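Local coordinates for protein Ceg4 (Legionella pneumophila subsp. pneumophila, PDB 6AOK) that dephosphorylates phosphotyrosine and attenuates eukaryotic MAPK signalling as a secreted effector, this piece being its magnesium-binding HAD-like phosphatase domain, at residues K12-D18 with R161-D167; E92-F97 with W201-L205; S168-Y172 with R190-K194. All coordinates share one frame; numbering follows the deposited sequence.

Contact 1. Residues K12-D18 with R161-D167; sequences KVIIFTD and RVYILDD. With MG (magnesium ion), chain B.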
loop_
_atom_site.group_PDB
_atom_site.type_symbol
_atom_site.label_atom_id
_atom_site.label_comp_id
_atom_site.label_asym_id
_atom_site.label_seq_id
_atom_site.Cartn_x
_atom_site.Cartn_y
_atom_site.Cartn_z
ATOM N N LYS A 12 8.521 16.810 4.288
ATOM C CA LYS A 12 7.751 16.008 3.342
ATOM C C LYS A 12 8.292 14.595 3.319
ATOM O O LYS A 12 9.503 14.392 3.305
ATOM C CB LYS A 12 7.837 16.587 1.942
ATOM C CG LYS A 12 7.180 18.001 1.822
ATOM C CD LYS A 12 5.647 17.904 1.877
ATOM C CE LYS A 12 5.004 19.274 1.823
ATOM N NZ LYS A 12 3.521 19.126 1.657
ATOM N N VAL A 13 7.399 13.629 3.297
ATOM C CA VAL A 13 7.753 12.217 3.198
ATOM C C VAL A 13 7.002 11.641 2.020
ATOM O O VAL A 13 5.826 11.973 1.790
ATOM C CB VAL A 13 7.404 11.435 4.479
ATOM C CG1 VAL A 13 7.810 10.020 4.365
ATOM C CG2 VAL A 13 8.013 12.104 5.709
ATOM N N ILE A 14 7.683 10.790 1.268
ATOM C CA ILE A 14 7.066 10.043 0.183
ATOM C C ILE A 14 7.288 8.575 0.476
ATOM O O ILE A 14 8.390 8.182 0.832
ATOM C CB ILE A 14 7.654 10.400 -1.188
ATOM C CG1 ILE A 14 7.496 11.891 -1.423
ATOM C CG2 ILE A 14 6.940 9.530 -2.338
ATOM C CD1 ILE A 14 8.345 12.388 -2.568
ATOM N N ILE A 15 6.235 7.783 0.351
ATOM C CA ILE A 15 6.301 6.354 0.567
ATOM C C ILE A 15 6.073 5.663 -0.769
ATOM O O ILE A 15 5.098 5.954 -1.468
ATOM C CB ILE A 15 5.264 5.906 1.613
ATOM C CG1 ILE A 15 5.571 6.570 2.953
ATOM C CG2 ILE A 15 5.269 4.369 1.743
ATOM C CD1 ILE A 15 4.441 6.470 3.877
ATOM N N PHE A 16 6.926 4.701 -1.083
ATOM C CA PHE A 16 6.671 3.779 -2.176
ATOM C C PHE A 16 6.629 2.425 -1.525
ATOM O O PHE A 16 7.688 1.916 -1.132
ATOM C CB PHE A 16 7.773 3.829 -3.238
ATOM C CG PHE A 16 7.795 5.114 -3.998
ATOM C CD1 PHE A 16 8.720 6.108 -3.682
ATOM C CD2 PHE A 16 6.878 5.352 -4.981
ATOM C CE1 PHE A 16 8.737 7.299 -4.390
ATOM C CE2 PHE A 16 6.844 6.548 -5.637
ATOM C CZ PHE A 16 7.787 7.526 -5.333
ATOM N N THR A 17 5.430 1.822 -1.441
ATOM C CA THR A 17 5.306 0.550 -0.746
ATOM C C THR A 17 4.612 -0.454 -1.660
ATOM O O THR A 17 3.648 -0.125 -2.363
ATOM C CB THR A 17 4.530 0.700 0.580
ATOM O OG1 THR A 17 4.454 -0.566 1.220
ATOM C CG2 THR A 17 3.128 1.183 0.322
ATOM N N ASP A 18 5.132 -1.664 -1.675
ATOM C CA ASP A 18 4.424 -2.808 -2.231
ATOM C C ASP A 18 3.131 -3.068 -1.437
ATOM O O ASP A 18 2.948 -2.569 -0.320
ATOM C CB ASP A 18 5.369 -4.030 -2.185
ATOM C CG ASP A 18 4.740 -5.279 -2.781
ATOM O OD1 ASP A 18 4.128 -5.193 -3.886
ATOM O OD2 ASP A 18 4.879 -6.343 -2.141
ATOM N N ARG A 161 12.371 12.590 3.252
ATOM C CA ARG A 161 12.537 11.162 3.466
ATOM C C ARG A 161 11.714 10.402 2.443
ATOM O O ARG A 161 10.558 10.756 2.199
ATOM C CB ARG A 161 12.093 10.783 4.877
ATOM C CG ARG A 161 12.496 9.395 5.288
ATOM C CD ARG A 161 13.089 9.409 6.706
ATOM N NE ARG A 161 13.842 10.613 7.054
ATOM C CZ ARG A 161 14.988 10.975 6.490
ATOM N NH1 ARG A 161 15.487 10.245 5.506
ATOM N NH2 ARG A 161 15.612 12.076 6.887
ATOM N N VAL A 162 12.307 9.364 1.854
ATOM C CA VAL A 162 11.594 8.478 0.937
ATOM C C VAL A 162 11.662 7.090 1.528
ATOM O O VAL A 162 12.766 6.582 1.761
ATOM C CB VAL A 162 12.205 8.490 -0.481
ATOM C CG1 VAL A 162 11.418 7.528 -1.404
ATOM C CG2 VAL A 162 12.303 9.970 -1.045
ATOM N N TYR A 163 10.489 6.474 1.774
ATOM C CA TYR A 163 10.387 5.076 2.218
ATOM C C TYR A 163 10.205 4.158 1.016
ATOM O O TYR A 163 9.436 4.477 0.096
ATOM C CB TYR A 163 9.191 4.872 3.138
ATOM C CG TYR A 163 9.531 5.262 4.546
ATOM C CD1 TYR A 163 9.600 6.588 4.905
ATOM C CD2 TYR A 163 9.787 4.311 5.503
ATOM C CE1 TYR A 163 9.910 6.945 6.184
ATOM C CE2 TYR A 163 10.109 4.657 6.772
ATOM C CZ TYR A 163 10.167 5.993 7.124
ATOM O OH TYR A 163 10.514 6.378 8.428
ATOM N N ILE A 164 10.913 3.023 1.030
ATOM C CA ILE A 164 10.770 1.977 0.015
ATOM C C ILE A 164 10.585 0.653 0.730
ATOM O O ILE A 164 11.460 0.249 1.499
ATOM C CB ILE A 164 11.983 1.886 -0.911
ATOM C CG1 ILE A 164 12.324 3.283 -1.446
ATOM C CG2 ILE A 164 11.673 0.895 -2.045
ATOM C CD1 ILE A 164 13.773 3.397 -2.042
ATOM N N LEU A 165 9.446 -0.010 0.488
ATOM C CA LEU A 165 9.119 -1.251 1.186
ATOM C C LEU A 165 8.717 -2.271 0.156
ATOM O O LEU A 165 7.808 -2.007 -0.646
ATOM C CB LEU A 165 7.972 -1.057 2.181
ATOM C CG LEU A 165 8.344 -0.006 3.217
ATOM C CD1 LEU A 165 7.579 1.255 2.891
ATOM C CD2 LEU A 165 8.079 -0.464 4.647
ATOM N N ASP A 166 9.372 -3.430 0.162
ATOM C CA ASP A 166 8.951 -4.486 -0.772
ATOM C C ASP A 166 9.484 -5.829 -0.290
ATOM O O ASP A 166 10.639 -5.929 0.140
ATOM C CB ASP A 166 9.438 -4.198 -2.208
ATOM C CG ASP A 166 8.570 -4.849 -3.274
ATOM O OD1 ASP A 166 8.281 -6.059 -3.137
ATOM O OD2 ASP A 166 8.187 -4.160 -4.277
ATOM N N ASP A 167 8.643 -6.864 -0.366
ATOM C CA ASP A 167 9.161 -8.177 -0.015
ATOM C C ASP A 167 9.885 -8.871 -1.163
ATOM O O ASP A 167 10.551 -9.873 -0.918
ATOM C CB ASP A 167 8.036 -9.113 0.522
ATOM C CG ASP A 167 6.948 -9.409 -0.536
ATOM O OD1 ASP A 167 6.367 -8.451 -1.111
ATOM O OD2 ASP A 167 6.671 -10.598 -0.843
HETATM MG MG MG B . 4.871 -8.276 -2.573
HETATM O O HOH W 1 3.755 -8.208 -4.286
HETATM O O HOH W 2 6.462 -7.866 -3.888
HETATM O O HOH W 3 5.074 -10.373 -2.735
#
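With CG of D18 swung anti to its backbone N (chi1 -178°) and CG of D167 set between its own N and carbonyl carbon (chi1 63°), both carboxylates reach one magnesium ion. The metal bonds measure 2.0 Å from D18 OD2 and 2.1 Å from D167 OD1. D18 OD2 and D167 OD1 lie only 2.8 Å apart, as the shared cation allows. Three waters and the backbone O of D20 complete the shell; the waters also donate to D18, D166 and D167. D166 stacks its carboxylate on that of D18, planes nearly parallel, and K144 salt-bridges both.

Behind the metal the strands run parallel. I14 N donates to R161 O (3.0 Å), F16 N to Y163 O (2.8 Å), and D18 N almost straight to L165 O, 177° at the hydrogen, so the last rung holds the backbone of the metal-binding D18. V13, I15, Y163 and L165 share one face of the sheet; branched and aromatic residues suit such buried strands. On the other, V162 CG1 meets the F16 ring at its edge, 3.8 Å from CD1. Acidic residues at the C-terminal ends of adjacent central parallel strands are the hallmark of the Rossmann-like HAD phosphatase active site.

Contact 2. Residues E92-F97 with W201-L205; sequences EAVAFF and WSQYL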
loop_
_atom_site.group_PDB
_atom_site.type_symbol
_atom_site.label_atom_id
_atom_site.label_comp_id
_atom_site.label_asym_id
_atom_site.label_seq_id
_atom_site.Cartn_x
_atom_site.Cartn_y
_atom_site.Cartn_z
ATOM N N GLU A 92 -0.820 -3.439 13.020
ATOM C CA GLU A 92 0.240 -2.434 12.980
ATOM C C GLU A 92 0.221 -1.708 11.638
ATOM O O GLU A 92 0.322 -0.473 11.585
ATOM C CB GLU A 92 1.606 -3.071 13.218
ATOM C CG GLU A 92 1.849 -3.637 14.631
ATOM C CD GLU A 92 1.294 -5.042 14.809
ATOM O OE1 GLU A 92 0.597 -5.578 13.916
ATOM O OE2 GLU A 92 1.569 -5.629 15.877
ATOM N N ALA A 93 0.042 -2.440 10.547
ATOM C CA ALA A 93 -0.037 -1.760 9.253
ATOM C C ALA A 93 -1.258 -0.851 9.180
ATOM O O ALA A 93 -1.183 0.265 8.639
ATOM C CB ALA A 93 -0.081 -2.772 8.117
ATOM N N VAL A 94 -2.403 -1.332 9.686
ATOM C CA VAL A 94 -3.609 -0.500 9.744
ATOM C C VAL A 94 -3.330 0.808 10.476
ATOM O O VAL A 94 -3.695 1.887 10.004
ATOM C CB VAL A 94 -4.754 -1.280 10.409
ATOM C CG1 VAL A 94 -5.883 -0.326 10.819
ATOM C CG2 VAL A 94 -5.271 -2.358 9.460
ATOM N N ALA A 95 -2.681 0.739 11.647
ATOM C CA ALA A 95 -2.411 1.967 12.392
ATOM C C ALA A 95 -1.470 2.897 11.617
ATOM O O ALA A 95 -1.619 4.132 11.653
ATOM C CB ALA A 95 -1.830 1.639 13.775
ATOM N N PHE A 96 -0.467 2.333 10.950
ATOM C CA PHE A 96 0.434 3.143 10.138
ATOM C C PHE A 96 -0.314 3.918 9.053
ATOM O O PHE A 96 -0.137 5.144 8.916
ATOM C CB PHE A 96 1.480 2.259 9.475
ATOM C CG PHE A 96 2.436 3.012 8.588
ATOM C CD1 PHE A 96 3.565 3.619 9.105
ATOM C CD2 PHE A 96 2.205 3.093 7.210
ATOM C CE1 PHE A 96 4.461 4.282 8.242
ATOM C CE2 PHE A 96 3.049 3.764 6.392
ATOM C CZ PHE A 96 4.191 4.349 6.897
ATOM N N PHE A 97 -1.153 3.220 8.271
ATOM C CA PHE A 97 -1.892 3.892 7.205
ATOM C C PHE A 97 -2.928 4.879 7.716
ATOM O O PHE A 97 -3.142 5.909 7.073
ATOM C CB PHE A 97 -2.504 2.845 6.267
ATOM C CG PHE A 97 -1.460 2.258 5.399
ATOM C CD1 PHE A 97 -0.927 3.012 4.365
ATOM C CD2 PHE A 97 -0.891 1.036 5.689
ATOM C CE1 PHE A 97 0.114 2.525 3.590
ATOM C CE2 PHE A 97 0.175 0.528 4.916
ATOM C CZ PHE A 97 0.678 1.291 3.862
ATOM N N TRP A 201 5.905 -2.358 10.970
ATOM C CA TRP A 201 5.044 -1.212 10.717
ATOM C C TRP A 201 4.934 -0.302 11.930
ATOM O O TRP A 201 4.775 0.916 11.778
ATOM C CB TRP A 201 3.659 -1.701 10.293
ATOM C CG TRP A 201 3.678 -2.290 8.912
ATOM C CD1 TRP A 201 3.568 -3.613 8.590
ATOM C CD2 TRP A 201 3.830 -1.585 7.666
ATOM N NE1 TRP A 201 3.633 -3.769 7.235
ATOM C CE2 TRP A 201 3.795 -2.544 6.643
ATOM C CE3 TRP A 201 3.966 -0.225 7.323
ATOM C CZ2 TRP A 201 3.884 -2.206 5.284
ATOM C CZ3 TRP A 201 4.078 0.114 5.959
ATOM C CH2 TRP A 201 4.027 -0.889 4.959
ATOM N N SER A 202 5.007 -0.851 13.152
ATOM C CA SER A 202 4.853 0.063 14.279
ATOM C C SER A 202 6.098 0.932 14.453
ATOM O O SER A 202 6.004 2.087 14.921
ATOM C CB SER A 202 4.534 -0.697 15.561
ATOM O OG SER A 202 5.649 -1.472 15.937
ATOM N N GLN A 203 7.261 0.413 14.061
ATOM C CA GLN A 203 8.461 1.242 14.081
ATOM C C GLN A 203 8.407 2.330 13.008
ATOM O O GLN A 203 8.829 3.468 13.257
ATOM C CB GLN A 203 9.701 0.380 13.890
ATOM C CG GLN A 203 11.000 1.186 13.912
ATOM C CD GLN A 203 11.288 1.818 15.294
ATOM O OE1 GLN A 203 11.437 3.045 15.424
ATOM N NE2 GLN A 203 11.351 0.976 16.321
ATOM N N TYR A 204 7.912 1.998 11.806
ATOM C CA TYR A 204 7.852 3.004 10.737
ATOM C C TYR A 204 6.872 4.103 11.107
ATOM O O TYR A 204 7.127 5.272 10.831
ATOM C CB TYR A 204 7.456 2.399 9.385
ATOM C CG TYR A 204 8.160 1.094 9.065
ATOM C CD1 TYR A 204 9.440 0.841 9.516
ATOM C CD2 TYR A 204 7.528 0.119 8.334
ATOM C CE1 TYR A 204 10.059 -0.378 9.259
ATOM C CE2 TYR A 204 8.145 -1.077 8.053
ATOM C CZ TYR A 204 9.378 -1.337 8.522
ATOM O OH TYR A 204 9.966 -2.561 8.264
ATOM N N LEU A 205 5.771 3.742 11.772
ATOM C CA LEU A 205 4.831 4.730 12.325
ATOM C C LEU A 205 5.507 5.680 13.310
ATOM O O LEU A 205 5.304 6.904 13.265
ATOM C CB LEU A 205 3.696 4.001 13.036
ATOM C CG LEU A 205 2.713 4.903 13.804
ATOM C CD1 LEU A 205 2.091 5.773 12.776
ATOM C CD2 LEU A 205 1.659 4.080 14.500
#
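An aromatic cluster of F96, F97 and W201 joins two helices, 91-100 and 201-211, that lie over one face of the central parallel sheet in this HAD-like domain. The short segments run nearly parallel, their axes 8.4 Å apart and crossing at 21°, a close approach consistent with the small A93 at this point. W201 makes the largest single contribution, closely followed by F96. A93 CB sits over the five-membered ring of the indole in a CH-pi contact, 3.8 Å from the centroid and 10° off the normal. Y204 of the same helix as W201 lies over the opposite face, toward the rim. Indole NE1 is satisfied by the backbone O of T22, which ties the ring to the metal-site loop while its carbons stay in apolar company.

The six-membered ring meets both phenylalanines obliquely. F96, with CG anti to its backbone N (chi1 179°), is directed at helix 201-211, and the W201 atoms CE3 and CZ3 cover one face of its ring, CZ3 standing 3.7 Å from CD2. F97 approaches the far end of the indole more loosely, F97 CE2 to W201 CZ3 at 4.1 Å, and its ring also meets F123 edge-to-face. Aromatic rings suit this buried interface because their broad apolar surfaces pack against one another. At the outer margin E92 lays the aliphatic CB against W201 CB while its carboxylate turns off from the interface, as fits an exposed position. Y204 CB packs obliquely 3.7 Å from F96 CE1, and the backbone N of L205 lies at the ring's edge, 3.5 Å from F96 CD1.

Contact 3. Residues S168-Y172 with R190-K194; sequences SPTDY and RGYRK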
loop_
_atom_site.group_PDB
_atom_site.type_symbol
_atom_site.label_atom_id
_atom_site.label_comp_id
_atom_site.label_asym_id
_atom_site.label_seq_id
_atom_site.Cartn_x
_atom_site.Cartn_y
_atom_site.Cartn_z
ATOM N N SER A 168 9.758 -8.395 -2.382
ATOM C CA SER A 168 10.456 -8.998 -3.498
ATOM C C SER A 168 11.799 -8.301 -3.712
ATOM O O SER A 168 11.815 -7.112 -4.011
ATOM C CB SER A 168 9.603 -8.877 -4.763
ATOM O OG SER A 168 10.426 -8.899 -5.916
ATOM N N PRO A 169 12.927 -8.994 -3.636
ATOM C CA PRO A 169 14.224 -8.295 -3.859
ATOM C C PRO A 169 14.351 -7.608 -5.216
ATOM O O PRO A 169 14.903 -6.502 -5.306
ATOM C CB PRO A 169 15.246 -9.430 -3.720
ATOM C CG PRO A 169 14.569 -10.438 -2.870
ATOM C CD PRO A 169 13.094 -10.388 -3.224
ATOM N N THR A 170 13.887 -8.257 -6.294
ATOM C CA THR A 170 13.984 -7.651 -7.625
ATOM C C THR A 170 13.185 -6.357 -7.704
ATOM O O THR A 170 13.643 -5.331 -8.257
ATOM C CB THR A 170 13.485 -8.652 -8.688
ATOM O OG1 THR A 170 14.336 -9.796 -8.696
ATOM C CG2 THR A 170 13.529 -8.039 -10.060
ATOM N N ASP A 171 11.964 -6.383 -7.192
ATOM C CA ASP A 171 11.121 -5.193 -7.272
ATOM C C ASP A 171 11.623 -4.095 -6.337
ATOM O O ASP A 171 11.646 -2.909 -6.712
ATOM C CB ASP A 171 9.670 -5.560 -6.980
ATOM C CG ASP A 171 9.052 -6.433 -8.096
ATOM O OD1 ASP A 171 9.075 -6.023 -9.264
ATOM O OD2 ASP A 171 8.537 -7.523 -7.795
ATOM N N TYR A 172 12.096 -4.473 -5.142
ATOM C CA TYR A 172 12.742 -3.506 -4.256
ATOM C C TYR A 172 13.885 -2.788 -4.974
ATOM O O TYR A 172 13.970 -1.542 -4.983
ATOM C CB TYR A 172 13.282 -4.235 -3.012
ATOM C CG TYR A 172 14.032 -3.296 -2.085
ATOM C CD1 TYR A 172 13.366 -2.590 -1.093
ATOM C CD2 TYR A 172 15.386 -3.096 -2.225
ATOM C CE1 TYR A 172 14.045 -1.736 -0.264
ATOM C CE2 TYR A 172 16.076 -2.261 -1.391
ATOM C CZ TYR A 172 15.390 -1.590 -0.399
ATOM O OH TYR A 172 16.082 -0.721 0.422
ATOM N N ARG A 190 14.810 5.429 3.403
ATOM C CA ARG A 190 14.593 4.400 4.412
ATOM C C ARG A 190 14.035 3.208 3.643
ATOM O O ARG A 190 12.839 3.196 3.310
ATOM C CB ARG A 190 13.605 4.865 5.485
ATOM C CG ARG A 190 14.047 6.106 6.298
ATOM C CD ARG A 190 15.090 5.753 7.329
ATOM N NE ARG A 190 15.325 6.857 8.264
ATOM C CZ ARG A 190 16.219 7.833 8.075
ATOM N NH1 ARG A 190 16.981 7.842 6.972
ATOM N NH2 ARG A 190 16.372 8.795 8.998
ATOM N N GLY A 191 14.888 2.230 3.356
ATOM C CA GLY A 191 14.512 1.100 2.524
ATOM C C GLY A 191 14.387 -0.142 3.379
ATOM O O GLY A 191 15.253 -0.436 4.208
ATOM N N TYR A 192 13.295 -0.883 3.175
ATOM C CA TYR A 192 13.065 -2.119 3.903
ATOM C C TYR A 192 12.688 -3.205 2.910
ATOM O O TYR A 192 11.657 -3.114 2.234
ATOM C CB TYR A 192 11.959 -1.946 4.948
ATOM C CG TYR A 192 12.270 -0.836 5.894
ATOM C CD1 TYR A 192 13.124 -1.037 6.984
ATOM C CD2 TYR A 192 11.772 0.443 5.656
ATOM C CE1 TYR A 192 13.440 -0.029 7.830
ATOM C CE2 TYR A 192 12.093 1.497 6.526
ATOM C CZ TYR A 192 12.915 1.228 7.608
ATOM O OH TYR A 192 13.244 2.228 8.453
ATOM N N ARG A 193 13.487 -4.234 2.879
ATOM C CA ARG A 193 13.267 -5.423 2.067
ATOM C C ARG A 193 13.154 -6.548 3.089
ATOM O O ARG A 193 14.161 -7.049 3.589
ATOM C CB ARG A 193 14.444 -5.667 1.126
ATOM C CG ARG A 193 14.070 -6.369 -0.169
ATOM C CD ARG A 193 13.446 -7.728 0.100
ATOM N NE ARG A 193 14.388 -8.647 0.733
ATOM C CZ ARG A 193 14.062 -9.848 1.198
ATOM N NH1 ARG A 193 14.985 -10.617 1.760
ATOM N NH2 ARG A 193 12.813 -10.282 1.103
ATOM N N LYS A 194 11.921 -6.946 3.393
ATOM C CA LYS A 194 11.656 -7.939 4.418
ATOM C C LYS A 194 10.800 -9.048 3.810
ATOM O O LYS A 194 10.119 -8.845 2.804
ATOM C CB LYS A 194 10.941 -7.315 5.639
ATOM C CG LYS A 194 11.622 -6.106 6.220
ATOM C CD LYS A 194 12.992 -6.478 6.655
ATOM C CE LYS A 194 13.576 -5.426 7.565
ATOM N NZ LYS A 194 14.925 -5.861 8.071
#
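Aliphatic-to-ring packing joins Y172 to R193: CB of R193 lies over one face of the tyrosine ring in a CH-pi contact, 4.0 Å from its centroid, and CG presses 3.6 Å from Y172 CG. With chi1 of Y172 near trans (177°), the ring extends from the helix toward strand 189-192. Its hydroxyl end lies against the backbone of G191, Y172 OH to G191 CA 3.2 Å; glycine suits this place, letting the backbone come so close.

The R193 chain bends at chi2 and chi3, so that its flat, charged guanidinium turns a face to P169, whose CG is 4.0 Å from R193 NE. The long arginine thus offers methylenes to Y172 and still reaches polar partners with NH2, the backbone O of D167 and the side chain of N195.

Hydrogen bonds hold the helix start itself. S168, a fitting N-cap residue, accepts from D171 N at OG (3.2 Å) and donates from OG to D171 OD2, met from above the carboxylate plane; K113 salt-bridges that same oxygen.

The contact falls within a beta-alpha-beta unit: helix 169-180 leaves strand 161-165 and leads to the edge strand 189-192, which pairs with 161-165, and Y172 also touches I164 of strand 161-165.

Contact 1 forms the centre of the sheet, and the other two build on it. Contact 2 covers the face bearing I15 and L165, its centre about 13 Å from that of contact 1: I15 CD1 meets F96 CZ at 3.7 Å, and L165 CD2 meets Y204 CE2 at 3.5 Å. Contact 3, about 10 Å from contact 1 between centres, extends the sheet through strand 189-192, with a probable hydrogen bond from Y192 N to I164 O at 2.7 Å. Contacts 2 and 3 meet through Y204 and Y192. Between nearest atoms, the magnesium ion is about 5 Å from the side chain of S168 and about 10 Å from that of W201.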